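Local coordinates for protein ORF 37 (Human herpesvirus 8 type M, PDB 3FHD) that cuts single- and double-stranded DNA as an exonuclease and endonuclease, and helps process non-linear or branched viral DNA intermediates to promote production of unit-length linear genomes, at residues Asp281-Ala286 / Phe303-Lys308. Sequence-based numbering, arbitrary orientation.
Sequences DPIYAA and FYSISK
Ser305 packs against Ile283 and Ala286 where two consecutive helices of this PD-(D/E)XK nuclease form a helical hairpin. Helix 282-292 gives its first turn. The loop that leaves helix 296-303 for the edge strand 311-313 gives the other side. The CB of Ser305 lies over the first turn, 4.1 Å from Ala286 CB and equally far from Pro282 O. Its hydroxyl stands between its own backbone N and carbonyl carbon (chi1 64°). OG therefore lies beside the Ile283 side chain, 3.8 Å from CG1, and hydrogen-bonds back to Phe302 O, in the last turn of helix 296-303. No hydrogen bond joins the two segments. Ile283 places CG1 anti to its carbonyl carbon and extends on to CD1 (chi2 -179°), which meets CG2 of Ile306. The two side chains cross at a slant, with this CG2 near both CG1 and CD1 of Ile283. Tyr273 touches Ile306 as well. Asp281 is the N-cap of helix 282-292. Its OD1 takes Tyr284 N at 3.2 Å from above the carboxylate plane, with a weak second bond from Ile283 N, and Ala276 N binds OD2. This surface packing is remote from the magnesium site. The closest approach across it is Ile283 CD1 to Ile306 CG2, at 3.5 Å.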
# COMPACT_ATOMS: atom_id res chain seq x y z
N ASP A 281 29.53 -4.79 -19.44
CA ASP A 281 28.55 -4.80 -18.34
C ASP A 281 28.41 -6.20 -17.67
O ASP A 281 27.91 -7.14 -18.30
CB ASP A 281 27.22 -4.23 -18.87
CG ASP A 281 26.17 -4.05 -17.78
OD1 ASP A 281 26.11 -4.91 -16.87
OD2 ASP A 281 25.39 -3.08 -17.85
N PRO A 282 28.83 -6.34 -16.38
CA PRO A 282 28.85 -7.67 -15.73
C PRO A 282 27.45 -8.25 -15.42
O PRO A 282 27.28 -9.47 -15.37
CB PRO A 282 29.59 -7.40 -14.41
CG PRO A 282 29.28 -5.97 -14.11
CD PRO A 282 29.26 -5.27 -15.46
N ILE A 283 26.46 -7.38 -15.19
CA ILE A 283 25.08 -7.80 -14.98
C ILE A 283 24.56 -8.41 -16.30
O ILE A 283 23.93 -9.47 -16.28
CB ILE A 283 24.15 -6.62 -14.53
CG1 ILE A 283 24.72 -5.92 -13.28
CG2 ILE A 283 22.71 -7.10 -14.30
CD1 ILE A 283 23.84 -4.78 -12.79
N TYR A 284 24.88 -7.76 -17.43
CA TYR A 284 24.49 -8.24 -18.76
C TYR A 284 25.05 -9.63 -19.02
O TYR A 284 24.36 -10.52 -19.53
CB TYR A 284 24.94 -7.25 -19.85
CG TYR A 284 24.60 -7.65 -21.28
CD1 TYR A 284 23.36 -8.20 -21.60
CD2 TYR A 284 25.54 -7.48 -22.31
CE1 TYR A 284 23.05 -8.57 -22.92
CE2 TYR A 284 25.24 -7.85 -23.62
CZ TYR A 284 23.99 -8.38 -23.91
OH TYR A 284 23.69 -8.74 -25.20
N ALA A 285 26.32 -9.82 -18.65
CA ALA A 285 26.96 -11.13 -18.79
C ALA A 285 26.13 -12.22 -18.11
O ALA A 285 25.81 -13.23 -18.73
CB ALA A 285 28.39 -11.10 -18.24
N ALA A 286 25.77 -12.00 -16.84
CA ALA A 286 24.96 -12.93 -16.07
C ALA A 286 23.54 -13.09 -16.64
O ALA A 286 22.99 -14.19 -16.65
CB ALA A 286 24.91 -12.49 -14.63
N PHE A 303 21.86 -12.69 -9.44
CA PHE A 303 21.71 -11.99 -8.17
C PHE A 303 23.04 -11.47 -7.63
O PHE A 303 23.13 -10.31 -7.19
CB PHE A 303 21.00 -12.85 -7.12
CG PHE A 303 19.50 -12.79 -7.21
CD1 PHE A 303 18.84 -11.56 -7.15
CD2 PHE A 303 18.74 -13.94 -7.34
CE1 PHE A 303 17.45 -11.49 -7.22
CE2 PHE A 303 17.37 -13.88 -7.41
CZ PHE A 303 16.72 -12.65 -7.36
N TYR A 304 24.07 -12.31 -7.69
CA TYR A 304 25.38 -11.95 -7.17
C TYR A 304 26.30 -11.35 -8.23
O TYR A 304 27.52 -11.54 -8.16
CB TYR A 304 26.06 -13.17 -6.48
CG TYR A 304 25.24 -13.78 -5.34
CD1 TYR A 304 24.45 -12.99 -4.50
CD2 TYR A 304 25.26 -15.15 -5.11
CE1 TYR A 304 23.70 -13.56 -3.46
CE2 TYR A 304 24.54 -15.73 -4.07
CZ TYR A 304 23.76 -14.94 -3.25
OH TYR A 304 23.04 -15.53 -2.21
N SER A 305 25.73 -10.63 -9.20
CA SER A 305 26.54 -9.88 -10.16
C SER A 305 26.72 -8.42 -9.71
O SER A 305 27.39 -7.63 -10.38
CB SER A 305 25.93 -9.98 -11.57
OG SER A 305 24.65 -9.36 -11.62
N ILE A 306 26.12 -8.07 -8.57
CA ILE A 306 26.26 -6.74 -7.94
C ILE A 306 26.77 -6.83 -6.48
O ILE A 306 26.68 -7.88 -5.85
CB ILE A 306 24.95 -5.89 -8.00
CG1 ILE A 306 23.84 -6.51 -7.14
CG2 ILE A 306 24.48 -5.65 -9.45
CD1 ILE A 306 22.74 -5.56 -6.82
N SER A 307 27.27 -5.72 -5.94
CA SER A 307 27.90 -5.69 -4.60
C SER A 307 26.92 -5.72 -3.42
O SER A 307 27.30 -6.12 -2.30
CB SER A 307 28.84 -4.49 -4.46
OG SER A 307 28.09 -3.28 -4.42
N LYS A 308 25.68 -5.30 -3.64
CA LYS A 308 24.65 -5.40 -2.60
C LYS A 308 23.48 -6.28 -3.07
O LYS A 308 22.42 -5.75 -3.46
CB LYS A 308 24.15 -4.01 -2.17
CG LYS A 308 25.18 -3.18 -1.38
CD LYS A 308 25.32 -3.69 0.04
CE LYS A 308 26.24 -2.81 0.88
NZ LYS A 308 25.85 -2.89 2.33